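Local structure of transcriptional regulator (GntR family) (Enterococcus faecalis, 3DDV) at residues 11-16 and 63-68; 20-25 and 34-39; 75-78 and 82-85; 104-109 and 136-141; 117-120 and 126-129. The protein probably regulates transcription as a GntR-family member, its UTRA domain being the kind that in relatives binds a small effector molecule and thereby modulates DNA binding. All blocks are in the same frame, centred on the assembly; numbering follows the deposited sequence.

Interaction 1: residues 11-16 and 63-68; sequences VSYFVA and YGKSEI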
# COMPACT_ATOMS: atom_id res chain seq x y z
N VAL B 11 6.14 -10.02 37.69
CA VAL B 11 6.82 -8.84 38.23
C VAL B 11 5.95 -7.91 39.11
O VAL B 11 6.46 -7.26 40.02
CB VAL B 11 7.30 -8.00 37.04
CG1 VAL B 11 7.70 -6.56 37.47
CG2 VAL B 11 8.41 -8.74 36.35
N SER B 12 4.67 -7.74 38.79
CA SER B 12 3.77 -7.05 39.71
C SER B 12 2.31 -7.45 39.51
O SER B 12 1.95 -8.06 38.51
CB SER B 12 3.91 -5.54 39.60
OG SER B 12 3.51 -5.15 38.34
N TYR B 13 1.48 -7.11 40.48
CA TYR B 13 0.15 -7.64 40.52
C TYR B 13 -0.64 -6.88 41.57
O TYR B 13 -0.40 -7.01 42.75
CB TYR B 13 0.22 -9.12 40.86
CG TYR B 13 -1.06 -9.88 40.74
CD1 TYR B 13 -1.43 -10.46 39.55
CD2 TYR B 13 -1.89 -10.04 41.80
CE1 TYR B 13 -2.61 -11.17 39.42
CE2 TYR B 13 -3.07 -10.77 41.70
CZ TYR B 13 -3.42 -11.32 40.50
OH TYR B 13 -4.58 -12.04 40.40
N PHE B 14 -1.58 -6.06 41.14
CA PHE B 14 -2.36 -5.25 42.04
C PHE B 14 -3.54 -4.57 41.36
O PHE B 14 -3.58 -4.39 40.14
CB PHE B 14 -1.49 -4.20 42.70
CG PHE B 14 -0.88 -3.22 41.75
CD1 PHE B 14 0.46 -3.28 41.45
CD2 PHE B 14 -1.64 -2.19 41.20
CE1 PHE B 14 1.03 -2.36 40.60
CE2 PHE B 14 -1.07 -1.26 40.34
CZ PHE B 14 0.26 -1.34 40.05
N VAL B 15 -4.47 -4.15 42.20
CA VAL B 15 -5.68 -3.52 41.77
C VAL B 15 -5.52 -2.01 41.72
O VAL B 15 -4.93 -1.39 42.59
CB VAL B 15 -6.79 -3.91 42.73
CG1 VAL B 15 -8.04 -3.18 42.45
CG2 VAL B 15 -7.02 -5.39 42.65
N ALA B 16 -6.05 -1.40 40.68
CA ALA B 16 -5.90 0.03 40.48
C ALA B 16 -7.16 0.56 39.85
O ALA B 16 -7.95 -0.21 39.31
CB ALA B 16 -4.75 0.32 39.58
N TYR B 63 -11.79 -15.11 41.39
CA TYR B 63 -10.78 -16.11 41.04
C TYR B 63 -9.60 -15.86 41.92
O TYR B 63 -9.54 -14.85 42.57
CB TYR B 63 -10.42 -16.05 39.54
CG TYR B 63 -11.66 -16.04 38.63
CD1 TYR B 63 -11.60 -15.55 37.34
CD2 TYR B 63 -12.89 -16.51 39.07
CE1 TYR B 63 -12.73 -15.54 36.53
CE2 TYR B 63 -14.00 -16.49 38.28
CZ TYR B 63 -13.93 -16.01 37.03
OH TYR B 63 -15.08 -15.99 36.30
N GLY B 64 -8.69 -16.80 41.99
CA GLY B 64 -7.50 -16.66 42.77
C GLY B 64 -6.35 -16.49 41.81
O GLY B 64 -6.43 -16.87 40.66
N LYS B 65 -5.27 -15.93 42.34
CA LYS B 65 -4.12 -15.45 41.59
C LYS B 65 -3.60 -16.44 40.56
O LYS B 65 -3.24 -16.03 39.43
CB LYS B 65 -3.00 -15.11 42.58
CG LYS B 65 -1.69 -14.64 41.98
CD LYS B 65 -0.92 -13.77 42.97
CE LYS B 65 0.35 -13.17 42.34
NZ LYS B 65 0.88 -12.07 43.20
N SER B 66 -3.53 -17.71 40.96
CA SER B 66 -2.97 -18.78 40.11
C SER B 66 -3.80 -18.95 38.86
O SER B 66 -3.25 -19.06 37.77
CB SER B 66 -3.01 -20.09 40.88
OG SER B 66 -4.10 -20.03 41.81
N GLU B 67 -5.12 -19.02 39.05
CA GLU B 67 -6.09 -19.11 37.96
C GLU B 67 -5.85 -17.95 37.05
O GLU B 67 -5.61 -18.13 35.86
CB GLU B 67 -7.54 -19.04 38.45
CG GLU B 67 -8.03 -20.25 39.18
CD GLU B 67 -9.33 -20.00 39.94
OE1 GLU B 67 -9.41 -19.02 40.69
OE2 GLU B 67 -10.28 -20.82 39.82
N ILE B 68 -5.87 -16.75 37.61
CA ILE B 68 -5.68 -15.55 36.79
C ILE B 68 -4.37 -15.56 36.06
O ILE B 68 -4.33 -15.17 34.91
CB ILE B 68 -5.82 -14.25 37.58
CG1 ILE B 68 -7.28 -14.12 38.06
CG2 ILE B 68 -5.40 -13.08 36.70
CD1 ILE B 68 -7.56 -13.06 39.11
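Tyr13 reaches out of strand 8-16 to the first turn of helix 65-70, where the long side chain of Lys65 lies along one face of its ring and Ile68 packs against its hydroxyl. With CG turned anti to the backbone N (chi1 -171°), the ring projects straight toward the helix. Lys65 runs the opposite way with its chain extended, so the two side chains slide past each other and meet along most of their length. At the base, Tyr13 CB lies 3.8 Å from Lys65 NZ, and Tyr13 CD2 is 3.7 Å from the same nitrogen. Further along, Tyr13 CE2 meets Lys65 CD at 3.9 Å and Tyr13 CZ meets Lys65 CG at 4.0 Å. Lys65 CE stands over the face, 4.0 Å from the Tyr13 ring centroid, in a CH-pi contact. At the tip, Tyr13 OH touches Lys65 CA at 3.6 Å and Ile68 CD1 at 3.4 Å, while Ile68 CG2 sits at the ring edge near its plane. Leu35 and Met37 of strand 34-43 also pack against the tyrosine. Gly64 takes the N-cap position of the helix, and its N-H is bound by the Glu67 carboxylate. The chemistry is thus mostly hydrophobic: lysine methylenes on one face and an isoleucine at the edge and hydroxyl pack on an aromatic ring that links the outermost strand of the sheet within this chain to the helix, while the ammonium is carried back toward the strand end of the tyrosine.

Interaction 2: residues 20-25 and 34-39; sequences SSEMEK and ILRMER
Glu22 leaves its helix with CG opposite the carbonyl carbon (chi1 -71°) and stays extended, while Arg36 bends at chi2 (-134°) on strand 34-43; the two turns bring a carboxylate over a guanidinium. This is a helix-on-sheet contact of the UTRA domain, in which helix 20-26 lies against the antiparallel sheet and lowers one acidic side chain onto it. Ile34, two residues before Arg36 on the same side of the strand, offers its CD1 methyl to Glu22 OE1, so one carboxylate oxygen meets an apolar methyl while the other meets a cation. The buried acid is well provided for: OE2 is hydrogen-bonded to Ser54 OG on strand 46-56, OE1 to the backbone N of Ser19 just ahead of the helix, and Arg131 adds a long, weak ion pair. A bound magnesium ion lies about 6 Å from the Glu22 side chain. Such surroundings would probably keep the carboxylate negatively charged. The salt bridge to Arg36 works through charge alone, with Glu22 OE2 3.4 Å from Arg36 NH2 and no N-H aimed at it. The carboxylate and guanidinium planes are 45° apart, and Glu22 OE2 stands 3.1 Å above the plane of the Arg36 guanidinium, offset toward its rim.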
# COMPACT_ATOMS: atom_id res chain seq x y z
N SER B 20 -6.68 6.46 31.60
CA SER B 20 -7.52 6.79 30.44
C SER B 20 -7.56 5.71 29.36
O SER B 20 -8.64 5.31 28.87
CB SER B 20 -7.02 8.08 29.79
OG SER B 20 -6.75 9.02 30.81
N SER B 21 -6.39 5.24 28.95
CA SER B 21 -6.39 4.28 27.87
C SER B 21 -7.07 3.01 28.40
O SER B 21 -7.77 2.32 27.66
CB SER B 21 -4.98 4.04 27.32
OG SER B 21 -4.32 3.09 28.05
N GLU B 22 -6.92 2.73 29.69
CA GLU B 22 -7.54 1.55 30.22
C GLU B 22 -9.06 1.74 30.23
O GLU B 22 -9.80 0.82 29.95
CB GLU B 22 -6.97 1.20 31.60
CG GLU B 22 -5.55 0.66 31.50
CD GLU B 22 -4.89 0.39 32.85
OE1 GLU B 22 -5.30 1.00 33.85
OE2 GLU B 22 -3.95 -0.43 32.91
N MET B 23 -9.54 2.94 30.54
CA MET B 23 -10.98 3.21 30.56
C MET B 23 -11.55 3.01 29.15
O MET B 23 -12.55 2.35 28.95
CB MET B 23 -11.25 4.63 31.01
CG MET B 23 -10.98 4.84 32.49
SD MET B 23 -11.25 6.54 33.04
CE MET B 23 -12.92 6.72 32.41
N GLU B 24 -10.86 3.60 28.20
CA GLU B 24 -11.29 3.59 26.83
C GLU B 24 -11.36 2.14 26.25
O GLU B 24 -12.42 1.72 25.77
CB GLU B 24 -10.32 4.51 26.05
CG GLU B 24 -10.75 4.98 24.67
CD GLU B 24 -9.93 4.41 23.53
OE1 GLU B 24 -9.15 3.46 23.75
OE2 GLU B 24 -10.06 4.93 22.41
N LYS B 25 -10.27 1.39 26.35
CA LYS B 25 -10.19 0.04 25.78
C LYS B 25 -11.04 -0.99 26.53
O LYS B 25 -11.50 -1.95 25.94
CB LYS B 25 -8.77 -0.52 25.83
CG LYS B 25 -7.70 0.36 25.27
CD LYS B 25 -7.66 0.39 23.75
CE LYS B 25 -6.53 1.30 23.32
NZ LYS B 25 -6.59 1.56 21.85
N ILE B 34 -9.59 -2.24 38.01
CA ILE B 34 -9.01 -3.22 37.12
C ILE B 34 -7.91 -3.94 37.90
O ILE B 34 -7.41 -3.44 38.90
CB ILE B 34 -8.38 -2.55 35.91
CG1 ILE B 34 -7.27 -1.56 36.38
CG2 ILE B 34 -9.44 -1.84 35.08
CD1 ILE B 34 -5.97 -1.54 35.54
N LEU B 35 -7.58 -5.14 37.47
CA LEU B 35 -6.44 -5.88 37.97
C LEU B 35 -5.33 -5.63 37.00
O LEU B 35 -5.51 -5.77 35.81
CB LEU B 35 -6.74 -7.38 38.00
CG LEU B 35 -5.59 -8.22 38.56
CD1 LEU B 35 -5.35 -7.83 40.04
CD2 LEU B 35 -5.88 -9.72 38.42
N ARG B 36 -4.18 -5.22 37.49
CA ARG B 36 -3.12 -4.90 36.59
C ARG B 36 -1.99 -5.77 36.94
O ARG B 36 -1.61 -5.84 38.11
CB ARG B 36 -2.68 -3.49 36.81
CG ARG B 36 -1.98 -2.95 35.62
CD ARG B 36 -0.72 -2.23 35.97
NE ARG B 36 -0.48 -1.29 34.92
CZ ARG B 36 -1.14 -0.15 34.79
NH1 ARG B 36 -2.09 0.23 35.70
NH2 ARG B 36 -0.84 0.64 33.74
N MET B 37 -1.49 -6.49 35.96
CA MET B 37 -0.41 -7.45 36.18
C MET B 37 0.63 -7.38 35.09
O MET B 37 0.33 -7.09 33.92
CB MET B 37 -0.95 -8.86 36.39
CG MET B 37 -1.51 -9.61 35.21
SD MET B 37 -1.65 -11.39 35.58
CE MET B 37 0.05 -11.94 35.36
N GLU B 38 1.87 -7.54 35.51
CA GLU B 38 3.04 -7.41 34.65
C GLU B 38 3.80 -8.69 34.76
O GLU B 38 3.93 -9.23 35.86
CB GLU B 38 3.95 -6.32 35.16
CG GLU B 38 3.46 -4.98 34.82
CD GLU B 38 4.23 -3.87 35.46
OE1 GLU B 38 5.26 -4.12 36.13
OE2 GLU B 38 3.78 -2.75 35.28
N ARG B 39 4.35 -9.15 33.65
CA ARG B 39 4.83 -10.51 33.59
C ARG B 39 5.94 -10.65 32.54
O ARG B 39 5.83 -10.10 31.46
CB ARG B 39 3.61 -11.35 33.24
CG ARG B 39 3.80 -12.82 33.19
CD ARG B 39 3.17 -13.43 31.89
NE ARG B 39 1.70 -13.41 31.88
CZ ARG B 39 0.92 -14.30 32.52
NH1 ARG B 39 1.43 -15.29 33.24
NH2 ARG B 39 -0.41 -14.17 32.43

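Interaction 3: residues 75-78 and 82-85; sequences TLEA and HKIG
Glu77 carries the contact between helix 72-80 and the start of strand 84-95, reaching His82, Lys83 and Ile84 in turn, with Leu76 beside it giving a looser cover. Along the helix, Leu76 comes first, lying close to the second segment without direct contact; its side chain packs instead on Tyr63 and on Phe127 of strand 126-135. Glu77 then turns across the gap, its chain extended beyond CG (chi2 162°). Its CG rests 3.6 Å from His82 O, and further out the carboxylate reaches the backbone N-H of Ile84. Glu77 OE2 accepts that N-H, with Ile84 N 3.2 Å away, in a fairly straight bond (158°), the nitrogen approaching from above the carboxylate plane, 39° out of it. Ile84 crosses the glutamate at about a right angle, and its CG1 packs 3.9 Å from Glu77 CD. Lys83 also crosses the glutamate at about a right angle, its CD 3.9 Å from Glu77 OE2; its NZ remains 5.1 Å from that oxygen, so opposite charges are near without pairing. The backbones of Lys83 and Gly85 bond to Glu122 and Tyr120. Between Lys83 and Gly85, the N-H of Ile84 goes to the Glu77 carboxylate instead, while the ring of His82 stacks on Phe121. This is a tight helix-to-strand connection at the surface, in which a helix side chain bonds a main-chain N-H at the first residue of the strand, here leading into the strand at one border of the UTRA-domain sheet within the chain.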
# COMPACT_ATOMS: atom_id res chain seq x y z
N THR B 75 -10.05 -20.52 32.89
CA THR B 75 -10.81 -20.20 34.09
C THR B 75 -12.00 -19.38 33.73
O THR B 75 -13.06 -19.57 34.28
CB THR B 75 -9.94 -19.45 35.11
OG1 THR B 75 -8.77 -20.25 35.38
CG2 THR B 75 -10.73 -19.14 36.42
N LEU B 76 -11.82 -18.47 32.79
CA LEU B 76 -12.85 -17.49 32.44
C LEU B 76 -14.09 -18.17 31.88
O LEU B 76 -15.22 -17.92 32.32
CB LEU B 76 -12.27 -16.52 31.41
CG LEU B 76 -12.62 -15.05 31.48
CD1 LEU B 76 -12.91 -14.55 32.87
CD2 LEU B 76 -11.49 -14.27 30.85
N GLU B 77 -13.84 -19.06 30.92
CA GLU B 77 -14.87 -19.87 30.28
C GLU B 77 -15.42 -20.97 31.17
O GLU B 77 -16.62 -21.11 31.26
CB GLU B 77 -14.35 -20.47 28.97
CG GLU B 77 -14.82 -19.69 27.73
CD GLU B 77 -13.99 -19.98 26.49
OE1 GLU B 77 -12.93 -20.65 26.60
OE2 GLU B 77 -14.38 -19.50 25.39
N ALA B 78 -14.57 -21.74 31.85
CA ALA B 78 -15.09 -22.66 32.89
C ALA B 78 -16.04 -21.98 33.90
O ALA B 78 -16.88 -22.65 34.46
CB ALA B 78 -13.95 -23.39 33.63
N HIS B 82 -19.68 -17.08 30.05
CA HIS B 82 -19.51 -16.21 28.90
C HIS B 82 -18.53 -16.94 28.00
O HIS B 82 -17.77 -17.80 28.45
CB HIS B 82 -18.86 -14.88 29.25
CG HIS B 82 -19.76 -13.88 29.90
ND1 HIS B 82 -19.50 -13.35 31.14
CD2 HIS B 82 -20.90 -13.30 29.47
CE1 HIS B 82 -20.45 -12.49 31.46
NE2 HIS B 82 -21.31 -12.44 30.46
N LYS B 83 -18.54 -16.56 26.74
CA LYS B 83 -17.60 -17.12 25.79
C LYS B 83 -16.65 -16.05 25.31
O LYS B 83 -17.03 -14.90 25.07
CB LYS B 83 -18.34 -17.77 24.61
CG LYS B 83 -19.16 -19.01 24.99
CD LYS B 83 -18.26 -20.18 25.48
CE LYS B 83 -19.05 -21.43 25.84
NZ LYS B 83 -18.49 -22.56 25.04
N ILE B 84 -15.39 -16.44 25.20
CA ILE B 84 -14.38 -15.58 24.62
C ILE B 84 -14.72 -15.27 23.15
O ILE B 84 -14.72 -16.17 22.32
CB ILE B 84 -12.96 -16.25 24.76
CG1 ILE B 84 -12.60 -16.37 26.26
CG2 ILE B 84 -11.91 -15.46 23.94
CD1 ILE B 84 -11.24 -16.97 26.54
N GLY B 85 -15.02 -14.01 22.84
CA GLY B 85 -15.40 -13.61 21.47
C GLY B 85 -14.24 -13.11 20.61
O GLY B 85 -13.19 -13.74 20.53

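Interaction 4: residues 104-109 and 136-141; sequences LEIKRG and GSRFEF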
# COMPACT_ATOMS: atom_id res chain seq x y z
N LEU B 104 14.17 -7.53 30.00
CA LEU B 104 14.35 -8.49 28.93
C LEU B 104 15.82 -8.85 28.73
O LEU B 104 16.15 -9.68 27.92
CB LEU B 104 13.70 -7.97 27.65
CG LEU B 104 12.17 -8.00 27.66
CD1 LEU B 104 11.64 -7.40 26.40
CD2 LEU B 104 11.67 -9.41 27.76
N GLU B 105 16.70 -8.24 29.52
CA GLU B 105 18.12 -8.58 29.45
C GLU B 105 18.61 -8.30 28.06
O GLU B 105 19.10 -9.20 27.39
CB GLU B 105 18.36 -10.05 29.79
CG GLU B 105 17.54 -10.51 30.94
CD GLU B 105 18.11 -11.67 31.67
OE1 GLU B 105 18.37 -12.74 31.09
OE2 GLU B 105 18.29 -11.51 32.87
N ILE B 106 18.43 -7.04 27.63
CA ILE B 106 18.92 -6.53 26.36
C ILE B 106 19.29 -5.10 26.67
O ILE B 106 19.23 -4.71 27.84
CB ILE B 106 17.86 -6.65 25.24
CG1 ILE B 106 16.62 -5.79 25.57
CG2 ILE B 106 17.48 -8.13 25.03
CD1 ILE B 106 15.45 -6.06 24.67
N LYS B 107 19.63 -4.31 25.63
CA LYS B 107 20.13 -2.92 25.81
C LYS B 107 19.09 -1.85 25.48
O LYS B 107 18.32 -2.06 24.54
CB LYS B 107 21.35 -2.69 24.89
CG LYS B 107 22.42 -3.83 24.94
CD LYS B 107 23.92 -3.32 24.79
CE LYS B 107 24.99 -4.32 25.36
NZ LYS B 107 25.40 -5.40 24.40
N ARG B 108 19.07 -0.71 26.20
CA ARG B 108 18.26 0.48 25.81
C ARG B 108 18.53 0.58 24.29
O ARG B 108 19.63 0.26 23.84
CB ARG B 108 18.60 1.81 26.62
CG ARG B 108 17.70 3.17 26.37
CD ARG B 108 17.12 4.02 27.69
NE ARG B 108 15.83 4.81 27.45
CZ ARG B 108 14.87 5.17 28.36
NH1 ARG B 108 14.95 4.87 29.62
NH2 ARG B 108 13.77 5.85 28.01
N GLY B 109 17.50 0.90 23.51
CA GLY B 109 17.66 1.07 22.10
C GLY B 109 17.27 -0.14 21.27
O GLY B 109 16.85 0.01 20.13
N GLY B 136 12.99 -8.34 19.80
CA GLY B 136 12.86 -8.53 18.36
C GLY B 136 13.64 -9.73 17.87
O GLY B 136 13.10 -10.59 17.17
N SER B 137 14.89 -9.79 18.31
CA SER B 137 15.86 -10.76 17.87
C SER B 137 15.53 -12.17 18.36
O SER B 137 15.90 -13.15 17.74
CB SER B 137 17.21 -10.35 18.43
OG SER B 137 17.29 -10.81 19.77
N ARG B 138 14.78 -12.26 19.43
CA ARG B 138 14.42 -13.54 19.98
C ARG B 138 13.03 -13.96 19.63
O ARG B 138 12.58 -14.96 20.10
CB ARG B 138 14.55 -13.52 21.49
CG ARG B 138 15.89 -13.09 21.98
CD ARG B 138 16.01 -13.28 23.45
NE ARG B 138 17.05 -12.44 24.02
CZ ARG B 138 16.93 -11.81 25.17
NH1 ARG B 138 15.84 -11.93 25.88
NH2 ARG B 138 17.92 -11.06 25.61
N PHE B 139 12.33 -13.20 18.80
CA PHE B 139 10.94 -13.52 18.57
C PHE B 139 10.46 -13.30 17.15
O PHE B 139 10.96 -12.47 16.45
CB PHE B 139 10.09 -12.70 19.53
CG PHE B 139 8.64 -13.00 19.46
CD1 PHE B 139 8.15 -14.15 19.97
CD2 PHE B 139 7.78 -12.13 18.88
CE1 PHE B 139 6.84 -14.42 19.90
CE2 PHE B 139 6.47 -12.41 18.81
CZ PHE B 139 6.00 -13.55 19.32
N GLU B 140 9.46 -14.07 16.76
CA GLU B 140 8.73 -13.94 15.53
C GLU B 140 7.25 -14.14 15.74
O GLU B 140 6.86 -15.12 16.29
CB GLU B 140 9.18 -15.03 14.55
CG GLU B 140 10.62 -14.95 14.08
CD GLU B 140 10.93 -13.69 13.27
OE1 GLU B 140 10.13 -13.29 12.40
OE2 GLU B 140 12.00 -13.09 13.51
N PHE B 141 6.40 -13.28 15.24
CA PHE B 141 4.97 -13.44 15.44
C PHE B 141 4.42 -14.09 14.18
O PHE B 141 4.62 -13.60 13.08
CB PHE B 141 4.43 -12.05 15.72
CG PHE B 141 2.94 -11.93 15.87
CD1 PHE B 141 2.09 -12.02 14.77
CD2 PHE B 141 2.39 -11.57 17.09
CE1 PHE B 141 0.72 -11.82 14.91
CE2 PHE B 141 1.04 -11.42 17.24
CZ PHE B 141 0.19 -11.53 16.14
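Arg138 brings the end of its guanidinium up against the carbonyls of Leu104 and Glu105, beside the Ile106 side chain, which it meets at a slant. The target is the C-terminal end of helix 98-104, closed by a Schellman motif in which Glu105 is the first residue to leave helical geometry, with positive phi. The arginine chain, extended from CG to NE, spans from the loop that follows strand 126-135. Both terminal nitrogens grip one oxygen end-on: Arg138 NH1 lies 3.1 Å and Arg138 NH2 3.2 Å from Leu104 O. Arg138 NH2 also makes a weak bond to Glu105 O, 2.8 Å away, and Arg138 NH1 a weak one to Pro47 O. The Leu104 and Glu105 carbonyl oxygens lie near the guanidinium plane and so meet it at its edge. A positive group beside a helix C-terminus would probably be electrostatically welcome there. On the same loop, Glu140 makes a salt bridge to Arg114 of the second subunit, and Gly136 O and Phe139 O are hydrogen-bonded to Ser92 of that chain, so the loop also serves the subunit interface. At Leu104 O, both nitrogens lie in the carbonyl plane, each with a C=O...N angle of 158°.

Interaction 5: residues 117-120 and 126-129; sequences QVSY and PFEY
Ser119 and Glu128 meet through their side chains, Ser119 OG giving its proton to Glu128 OE1 at 2.9 Å, nearly head-on to the C-O bond. Gln117 NE2 adds a weak bond to the same oxygen, at 3.4 Å. The main chains bond as well: Phe127 N to Ser119 O at 2.9 Å (168°) and Ser119 N to Glu128 O at 3.3 Å. Val118 pairs with Tyr129 and Tyr120 with Pro126, both as non-hydrogen-bonded antiparallel pairs, so the second strand carries one residue more between them, much as in a beta bulge. The extra residue lies near Phe127, whose psi of 5° departs from extended geometry. With CG in the crowded position between N and the carbonyl carbon (chi1 72°), the Phe127 ring folds back over the partner strand; Phe127 CZ lies 3.6 Å from Ser119 CB, and the carbonyl of Tyr120 sits at the ring edge. On the other face, Val118 CG2 touches Tyr129 CD1 at 4.0 Å, and Tyr120 CE1 touches Pro126 CG at 3.9 Å. Further out, Tyr73 OH is hydrogen-bonded to Glu128 OE1, which helps fix the buried carboxylate, and a bound magnesium ion lies about 3 Å from the Tyr129 side chain. The two strands form a beta hairpin with neighbours on both flanks, strand 84-95 beside 111-121 and strand 46-56 beside 126-135. Helix 72-80 packs on the Ser119 and Glu128 face, and helix 20-26 covers the face of Val118, Pro126 and Tyr129.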
# COMPACT_ATOMS: atom_id res chain seq x y z
N GLN B 117 -3.35 -5.51 22.52
CA GLN B 117 -4.53 -6.27 22.20
C GLN B 117 -5.68 -6.01 23.16
O GLN B 117 -5.45 -5.92 24.34
CB GLN B 117 -4.12 -7.70 22.28
CG GLN B 117 -5.17 -8.65 22.72
CD GLN B 117 -4.69 -10.09 22.52
OE1 GLN B 117 -3.99 -10.44 21.55
NE2 GLN B 117 -5.03 -10.92 23.47
N VAL B 118 -6.90 -5.89 22.63
CA VAL B 118 -8.14 -5.97 23.41
C VAL B 118 -8.93 -7.21 23.03
O VAL B 118 -9.06 -7.50 21.85
CB VAL B 118 -9.04 -4.77 23.20
CG1 VAL B 118 -10.27 -4.91 24.08
CG2 VAL B 118 -8.31 -3.52 23.50
N SER B 119 -9.48 -7.92 24.01
CA SER B 119 -10.24 -9.12 23.76
C SER B 119 -11.60 -8.95 24.36
O SER B 119 -11.76 -8.29 25.41
CB SER B 119 -9.59 -10.34 24.41
OG SER B 119 -8.27 -10.51 23.95
N TYR B 120 -12.58 -9.57 23.72
CA TYR B 120 -13.97 -9.34 24.08
C TYR B 120 -14.74 -10.63 24.32
O TYR B 120 -14.42 -11.68 23.76
CB TYR B 120 -14.66 -8.58 22.94
CG TYR B 120 -14.00 -7.29 22.58
CD1 TYR B 120 -14.49 -6.09 23.07
CD2 TYR B 120 -12.91 -7.27 21.74
CE1 TYR B 120 -13.90 -4.89 22.73
CE2 TYR B 120 -12.30 -6.08 21.41
CZ TYR B 120 -12.80 -4.89 21.91
OH TYR B 120 -12.19 -3.72 21.58
N PRO B 126 -15.43 -5.99 26.67
CA PRO B 126 -13.99 -6.15 26.86
C PRO B 126 -13.65 -6.89 28.14
O PRO B 126 -14.27 -6.65 29.18
CB PRO B 126 -13.49 -4.71 26.99
CG PRO B 126 -14.58 -3.84 26.39
CD PRO B 126 -15.85 -4.58 26.53
N PHE B 127 -12.66 -7.76 28.09
CA PHE B 127 -12.20 -8.36 29.30
C PHE B 127 -10.69 -8.33 29.47
O PHE B 127 -10.19 -8.84 30.45
CB PHE B 127 -12.78 -9.77 29.42
CG PHE B 127 -12.17 -10.75 28.49
CD1 PHE B 127 -11.02 -11.43 28.85
CD2 PHE B 127 -12.77 -11.04 27.27
CE1 PHE B 127 -10.45 -12.37 27.99
CE2 PHE B 127 -12.22 -11.96 26.41
CZ PHE B 127 -11.05 -12.63 26.75
N GLU B 128 -9.97 -7.68 28.58
CA GLU B 128 -8.54 -7.79 28.59
C GLU B 128 -7.96 -6.63 27.80
O GLU B 128 -8.44 -6.33 26.70
CB GLU B 128 -8.20 -9.08 27.88
CG GLU B 128 -7.07 -9.77 28.44
CD GLU B 128 -6.63 -11.04 27.65
OE1 GLU B 128 -6.84 -11.16 26.38
OE2 GLU B 128 -6.00 -11.88 28.36
N TYR B 129 -6.95 -5.95 28.34
CA TYR B 129 -6.17 -5.02 27.52
C TYR B 129 -4.73 -5.38 27.75
O TYR B 129 -4.20 -5.24 28.83
CB TYR B 129 -6.44 -3.59 27.96
CG TYR B 129 -5.58 -2.57 27.27
CD1 TYR B 129 -5.23 -2.73 25.95
CD2 TYR B 129 -5.16 -1.43 27.92
CE1 TYR B 129 -4.45 -1.79 25.31
CE2 TYR B 129 -4.40 -0.47 27.26
CZ TYR B 129 -4.04 -0.68 25.95
OH TYR B 129 -3.26 0.23 25.28

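How the interactions relate
From the N terminus, strand 8-16 opens interaction 1, which closes a long loop when helix 65-70 arrives; interaction 2 falls wholly within that loop, joining helix 20-26 to the next strand of the sheet. Strands 8-16 and 34-43 are neighbours, so interactions 1 and 2 touch directly. Interaction 3 then closes a short helix-to-strand turn, and interaction 5 closes a hairpin that lies within the larger span of interaction 4. None of the loops cross. Interaction 5 touches both 2 and 3, its hairpin carrying a helix on either face, whereas interaction 4 stands apart, across the centre of the chain from 3 and 5, where the second subunit meets the domain.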